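Local coordinates for spydx (Streptococcus pyogenes, PDB 2J43), which binds alpha-glucans such as host lung glycogen, as the paired family 41 carbohydrate-binding modules of a streptococcal cell-wall pullulanase that probably cleaves alpha-1,6-glucosidic linkages, at residues Val186-His199 / Phe203-Pro215. Residues are numbered along the deposited sequence; the frame is centred on the assembly and turned at random.
Sequences VQPKDYLFKELDNH and FVKDTDPKVYNNP
Y191 reaches from 186-199 into the loop that follows strand 201-205. CG anti to the carbonyl carbon (chi1 -66°) carries the ring across to V204, whose CG1 lies over one face, 3.8 Å from the ring centroid, a CH-pi contact. The hydroxyl OH donates to D208 O at 2.7 Å, meeting it from above the carbonyl plane. A water also donates to Y191 OH and to D206 O, so the buried hydroxyl has two partners.

The carboxylate of D208 braces this loop. OD1 accepts from K210 N, an Asx turn, while OD2 takes Y212 OH and K205 NZ, the latter a salt bridge.

V211 splits its branches: CG2 touches Y191 CD1 at 3.7 Å and CG1 touches F193 CD1 at 3.9 Å. Further along, the N213 amide is stacked on the H199 ring, planes 12° apart, and CB sits over the ring face. N213 ND2 gives a weak but straight bond to E195 OE1 (3.3 Å). H199 ND1 bonds Y106 OH.

Strands 191-193 and 201-205 are edge strands of the second module's sheet, pairing with 170-176 and 113-119 respectively. Side chains and the loop join them, consistent with the beta-sandwich fold of a family 41 carbohydrate-binding module.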
loop_
_atom_site.group_PDB
_atom_site.type_symbol
_atom_site.label_atom_id
_atom_site.label_comp_id
_atom_site.label_asym_id
_atom_site.label_seq_id
_atom_site.Cartn_x
_atom_site.Cartn_y
_atom_site.Cartn_z
ATOM N N VAL A 186 -6.439 14.484 -19.200
ATOM C CA VAL A 186 -7.224 14.882 -18.031
ATOM C C VAL A 186 -6.544 16.073 -17.357
ATOM O O VAL A 186 -7.222 17.016 -16.909
ATOM C CB VAL A 186 -7.446 13.703 -17.072
ATOM C CG1 VAL A 186 -8.059 14.178 -15.748
ATOM C CG2 VAL A 186 -8.377 12.740 -17.725
ATOM N N GLN A 187 -5.248 16.014 -17.298
ATOM C CA GLN A 187 -4.412 17.204 -17.111
ATOM C C GLN A 187 -3.168 17.098 -17.998
ATOM O O GLN A 187 -2.817 16.029 -18.480
ATOM C CB GLN A 187 -4.106 17.386 -15.608
ATOM C CG GLN A 187 -3.374 16.225 -14.937
ATOM C CD GLN A 187 -1.932 16.134 -15.335
ATOM O OE1 GLN A 187 -1.407 15.048 -15.658
ATOM N NE2 GLN A 187 -1.254 17.283 -15.310
ATOM N N PRO A 188 -2.501 18.222 -18.277
ATOM C CA PRO A 188 -1.497 18.236 -19.341
ATOM C C PRO A 188 -0.094 17.753 -19.050
ATOM O O PRO A 188 0.689 17.614 -19.977
ATOM C CB PRO A 188 -1.468 19.732 -19.778
ATOM C CG PRO A 188 -1.983 20.486 -18.677
ATOM C CD PRO A 188 -2.736 19.554 -17.718
ATOM N N LYS A 189 0.263 17.527 -17.803
ATOM C CA LYS A 189 1.644 17.209 -17.539
ATOM C C LYS A 189 1.788 15.717 -17.392
ATOM O O LYS A 189 1.074 15.076 -16.630
ATOM C CB LYS A 189 2.133 17.941 -16.287
ATOM C CG LYS A 189 2.683 19.365 -16.566
ATOM C CD LYS A 189 2.555 20.265 -15.321
ATOM C CE LYS A 189 1.760 21.576 -15.573
ATOM N NZ LYS A 189 0.608 21.637 -14.598
ATOM N N ASP A 190 2.758 15.188 -18.092
ATOM C CA ASP A 190 3.085 13.774 -18.017
ATOM C C ASP A 190 3.456 13.376 -16.599
ATOM O O ASP A 190 4.239 14.076 -15.929
ATOM C CB ASP A 190 4.276 13.490 -18.875
ATOM C CG ASP A 190 3.973 13.506 -20.375
ATOM O OD1 ASP A 190 2.791 13.434 -20.790
ATOM O OD2 ASP A 190 4.926 13.490 -21.200
ATOM N N TYR A 191 2.929 12.249 -16.153
ATOM C CA TYR A 191 3.360 11.661 -14.889
ATOM C C TYR A 191 4.606 10.857 -15.099
ATOM O O TYR A 191 4.688 10.050 -15.993
ATOM C CB TYR A 191 2.293 10.717 -14.358
ATOM C CG TYR A 191 1.029 11.363 -13.962
ATOM C CD1 TYR A 191 0.955 12.128 -12.837
ATOM C CD2 TYR A 191 -0.135 11.198 -14.717
ATOM C CE1 TYR A 191 -0.216 12.726 -12.440
ATOM C CE2 TYR A 191 -1.301 11.747 -14.349
ATOM C CZ TYR A 191 -1.376 12.546 -13.220
ATOM O OH TYR A 191 -2.578 13.119 -12.912
ATOM N N LEU A 192 5.590 11.037 -14.218
ATOM C CA LEU A 192 6.837 10.317 -14.306
ATOM C C LEU A 192 7.101 9.630 -12.973
ATOM O O LEU A 192 6.877 10.219 -11.915
ATOM C CB LEU A 192 7.972 11.317 -14.610
ATOM C CG LEU A 192 8.664 11.272 -15.977
ATOM C CD1 LEU A 192 7.742 10.916 -17.190
ATOM C CD2 LEU A 192 9.421 12.609 -16.230
ATOM N N PHE A 193 7.546 8.385 -13.034
ATOM C CA PHE A 193 7.876 7.643 -11.811
ATOM C C PHE A 193 9.116 6.829 -11.977
ATOM O O PHE A 193 9.256 6.063 -12.891
ATOM C CB PHE A 193 6.703 6.742 -11.395
ATOM C CG PHE A 193 6.878 6.107 -10.032
ATOM C CD1 PHE A 193 6.777 6.886 -8.883
ATOM C CD2 PHE A 193 7.111 4.764 -9.917
ATOM C CE1 PHE A 193 6.954 6.298 -7.629
ATOM C CE2 PHE A 193 7.268 4.165 -8.667
ATOM C CZ PHE A 193 7.177 4.941 -7.537
ATOM N N LYS A 194 10.038 6.949 -11.016
ATOM C CA LYS A 194 11.311 6.237 -11.107
ATOM C C LYS A 194 11.761 5.603 -9.779
ATOM O O LYS A 194 12.956 5.424 -9.570
ATOM C CB LYS A 194 12.404 7.209 -11.607
ATOM C CG LYS A 194 12.584 8.466 -10.773
ATOM C CD LYS A 194 14.032 8.986 -10.817
ATOM C CE LYS A 194 14.341 9.798 -12.053
ATOM N NZ LYS A 194 15.623 10.584 -11.879
ATOM N N GLU A 195 10.832 5.282 -8.890
ATOM C CA GLU A 195 11.164 4.541 -7.663
ATOM C C GLU A 195 10.657 3.091 -7.760
ATOM O O GLU A 195 10.016 2.584 -6.850
ATOM C CB GLU A 195 10.556 5.235 -6.415
ATOM C CG GLU A 195 10.552 6.765 -6.386
ATOM C CD GLU A 195 10.034 7.340 -5.058
ATOM O OE1 GLU A 195 8.868 7.078 -4.631
ATOM O OE2 GLU A 195 10.820 8.059 -4.413
ATOM N N LEU A 196 10.929 2.404 -8.869
ATOM C CA LEU A 196 10.350 1.066 -9.085
ATOM C C LEU A 196 10.841 -0.067 -8.165
ATOM O O LEU A 196 10.225 -1.135 -8.115
ATOM C CB LEU A 196 10.523 0.621 -10.532
ATOM C CG LEU A 196 9.948 1.519 -11.631
ATOM C CD1 LEU A 196 10.460 1.039 -13.004
ATOM C CD2 LEU A 196 8.430 1.542 -11.614
ATOM N N ASP A 197 11.945 0.138 -7.460
ATOM C CA ASP A 197 12.480 -0.921 -6.605
ATOM C C ASP A 197 11.758 -0.979 -5.269
ATOM O O ASP A 197 11.606 -2.064 -4.701
ATOM C CB ASP A 197 13.987 -0.747 -6.405
ATOM C CG ASP A 197 14.785 -1.084 -7.653
ATOM O OD1 ASP A 197 14.197 -1.563 -8.653
ATOM O OD2 ASP A 197 16.019 -0.917 -7.726
ATOM N N ASN A 198 11.285 0.164 -4.786
ATOM C CA ASN A 198 10.521 0.205 -3.531
ATOM C C ASN A 198 9.015 -0.006 -3.682
ATOM O O ASN A 198 8.301 -0.235 -2.699
ATOM C CB ASN A 198 10.727 1.543 -2.839
ATOM C CG ASN A 198 12.167 1.781 -2.430
ATOM O OD1 ASN A 198 12.950 0.844 -2.273
ATOM N ND2 ASN A 198 12.521 3.053 -2.255
ATOM N N HIS A 199 8.516 0.095 -4.909
ATOM C CA HIS A 199 7.097 0.360 -5.086
ATOM C C HIS A 199 6.500 -0.357 -6.266
ATOM O O HIS A 199 6.994 -0.266 -7.385
ATOM C CB HIS A 199 6.879 1.848 -5.248
ATOM C CG HIS A 199 7.012 2.604 -3.969
ATOM N ND1 HIS A 199 6.054 2.558 -2.972
ATOM C CD2 HIS A 199 8.010 3.388 -3.503
ATOM C CE1 HIS A 199 6.447 3.315 -1.957
ATOM N NE2 HIS A 199 7.632 3.832 -2.257
ATOM N N PHE A 203 -0.221 6.081 -7.137
ATOM C CA PHE A 203 -1.520 6.634 -6.887
ATOM C C PHE A 203 -1.573 8.019 -7.469
ATOM O O PHE A 203 -0.716 8.863 -7.176
ATOM C CB PHE A 203 -1.805 6.680 -5.378
ATOM C CG PHE A 203 -1.640 5.347 -4.734
ATOM C CD1 PHE A 203 -2.716 4.542 -4.511
ATOM C CD2 PHE A 203 -0.386 4.870 -4.426
ATOM C CE1 PHE A 203 -2.523 3.238 -3.992
ATOM C CE2 PHE A 203 -0.199 3.609 -3.891
ATOM C CZ PHE A 203 -1.282 2.796 -3.681
ATOM N N VAL A 204 -2.536 8.232 -8.360
ATOM C CA VAL A 204 -2.836 9.554 -8.929
ATOM C C VAL A 204 -4.300 9.863 -8.798
ATOM O O VAL A 204 -5.128 8.967 -8.586
ATOM C CB VAL A 204 -2.378 9.705 -10.425
ATOM C CG1 VAL A 204 -0.839 9.813 -10.518
ATOM C CG2 VAL A 204 -2.900 8.605 -11.247
ATOM N N LYS A 205 -4.651 11.152 -8.807
ATOM C CA LYS A 205 -6.022 11.539 -8.612
ATOM C C LYS A 205 -6.433 12.807 -9.377
ATOM O O LYS A 205 -5.580 13.657 -9.624
ATOM C CB LYS A 205 -6.286 11.813 -7.116
ATOM C CG LYS A 205 -5.366 12.831 -6.461
ATOM C CD LYS A 205 -5.815 13.064 -4.981
ATOM C CE LYS A 205 -4.928 14.021 -4.246
ATOM N NZ LYS A 205 -5.015 15.453 -4.729
ATOM N N ASP A 206 -7.711 12.873 -9.744
ATOM C CA ASP A 206 -8.339 14.080 -10.260
ATOM C C ASP A 206 -7.493 14.715 -11.382
ATOM O O ASP A 206 -7.159 14.022 -12.369
ATOM C CB ASP A 206 -8.616 15.023 -9.054
ATOM C CG ASP A 206 -9.462 14.353 -7.989
ATOM O OD1 ASP A 206 -10.558 13.878 -8.318
ATOM O OD2 ASP A 206 -9.102 14.254 -6.828
ATOM N N THR A 207 -7.125 16.002 -11.237
ATOM C CA THR A 207 -6.256 16.692 -12.164
ATOM C C THR A 207 -4.933 17.082 -11.543
ATOM O O THR A 207 -4.208 17.964 -12.024
ATOM C CB THR A 207 -6.920 17.938 -12.739
ATOM O OG1 THR A 207 -7.392 18.781 -11.676
ATOM C CG2 THR A 207 -8.169 17.554 -13.523
ATOM N N ASP A 208 -4.583 16.369 -10.487
ATOM C CA ASP A 208 -3.344 16.585 -9.784
ATOM C C ASP A 208 -2.183 15.983 -10.559
ATOM O O ASP A 208 -2.175 14.788 -10.845
ATOM C CB ASP A 208 -3.518 15.910 -8.420
ATOM C CG ASP A 208 -2.380 16.148 -7.451
ATOM O OD1 ASP A 208 -1.249 16.497 -7.838
ATOM O OD2 ASP A 208 -2.586 15.946 -6.211
ATOM N N PRO A 209 -1.180 16.785 -10.902
ATOM C CA PRO A 209 -0.040 16.311 -11.670
ATOM C C PRO A 209 0.995 15.460 -10.902
ATOM O O PRO A 209 1.917 14.982 -11.529
ATOM C CB PRO A 209 0.630 17.625 -12.116
ATOM C CG PRO A 209 0.428 18.479 -10.998
ATOM C CD PRO A 209 -1.042 18.225 -10.589
ATOM N N LYS A 210 0.857 15.274 -9.583
ATOM C CA LYS A 210 1.831 14.481 -8.850
ATOM C C LYS A 210 1.525 13.000 -8.838
ATOM O O LYS A 210 0.374 12.654 -8.672
ATOM C CB LYS A 210 1.860 14.936 -7.389
ATOM C CG LYS A 210 2.485 16.294 -7.204
ATOM C CD LYS A 210 2.452 16.677 -5.712
ATOM C CE LYS A 210 3.556 17.675 -5.359
ATOM N NZ LYS A 210 3.584 17.987 -3.883
ATOM N N VAL A 211 2.567 12.180 -8.967
ATOM C CA VAL A 211 2.504 10.741 -8.688
ATOM C C VAL A 211 2.886 10.524 -7.236
ATOM O O VAL A 211 3.949 10.962 -6.803
ATOM C CB VAL A 211 3.525 9.942 -9.463
ATOM C CG1 VAL A 211 3.275 8.442 -9.314
ATOM C CG2 VAL A 211 3.476 10.308 -10.917
ATOM N N TYR A 212 2.024 9.813 -6.520
ATOM C CA TYR A 212 2.200 9.537 -5.107
ATOM C C TYR A 212 2.520 8.074 -4.980
ATOM O O TYR A 212 2.058 7.238 -5.757
ATOM C CB TYR A 212 0.944 9.884 -4.342
ATOM C CG TYR A 212 0.544 11.323 -4.432
ATOM C CD1 TYR A 212 1.038 12.257 -3.514
ATOM C CD2 TYR A 212 -0.353 11.754 -5.380
ATOM C CE1 TYR A 212 0.678 13.561 -3.584
ATOM C CE2 TYR A 212 -0.763 13.100 -5.451
ATOM C CZ TYR A 212 -0.206 14.008 -4.555
ATOM O OH TYR A 212 -0.560 15.350 -4.553
ATOM N N ASN A 213 3.346 7.763 -3.985
ATOM C CA ASN A 213 3.775 6.402 -3.713
ATOM C C ASN A 213 2.942 5.723 -2.586
ATOM O O ASN A 213 3.283 4.648 -2.134
ATOM C CB ASN A 213 5.262 6.370 -3.421
ATOM C CG ASN A 213 5.626 7.006 -2.104
ATOM O OD1 ASN A 213 4.797 7.149 -1.213
ATOM N ND2 ASN A 213 6.876 7.430 -1.994
ATOM N N ASN A 214 1.834 6.358 -2.224
ATOM C CA ASN A 214 0.935 5.894 -1.169
ATOM C C ASN A 214 -0.467 6.376 -1.357
ATOM O O ASN A 214 -0.689 7.424 -1.980
ATOM C CB ASN A 214 1.474 6.386 0.201
ATOM C CG ASN A 214 1.495 7.906 0.311
ATOM O OD1 ASN A 214 2.511 8.558 -0.042
ATOM N ND2 ASN A 214 0.412 8.475 0.721
ATOM N N PRO A 215 -1.447 5.643 -0.832
ATOM C CA PRO A 215 -2.841 5.986 -1.045
ATOM C C PRO A 215 -3.385 7.131 -0.215
ATOM O O PRO A 215 -4.561 7.449 -0.361
ATOM C CB PRO A 215 -3.570 4.680 -0.677
ATOM C CG PRO A 215 -2.711 4.071 0.310
ATOM C CD PRO A 215 -1.294 4.376 -0.085
HETATM O O HOH W 1 3.529 15.267 -13.470
HETATM O O HOH W 2 -5.017 13.105 -14.194
#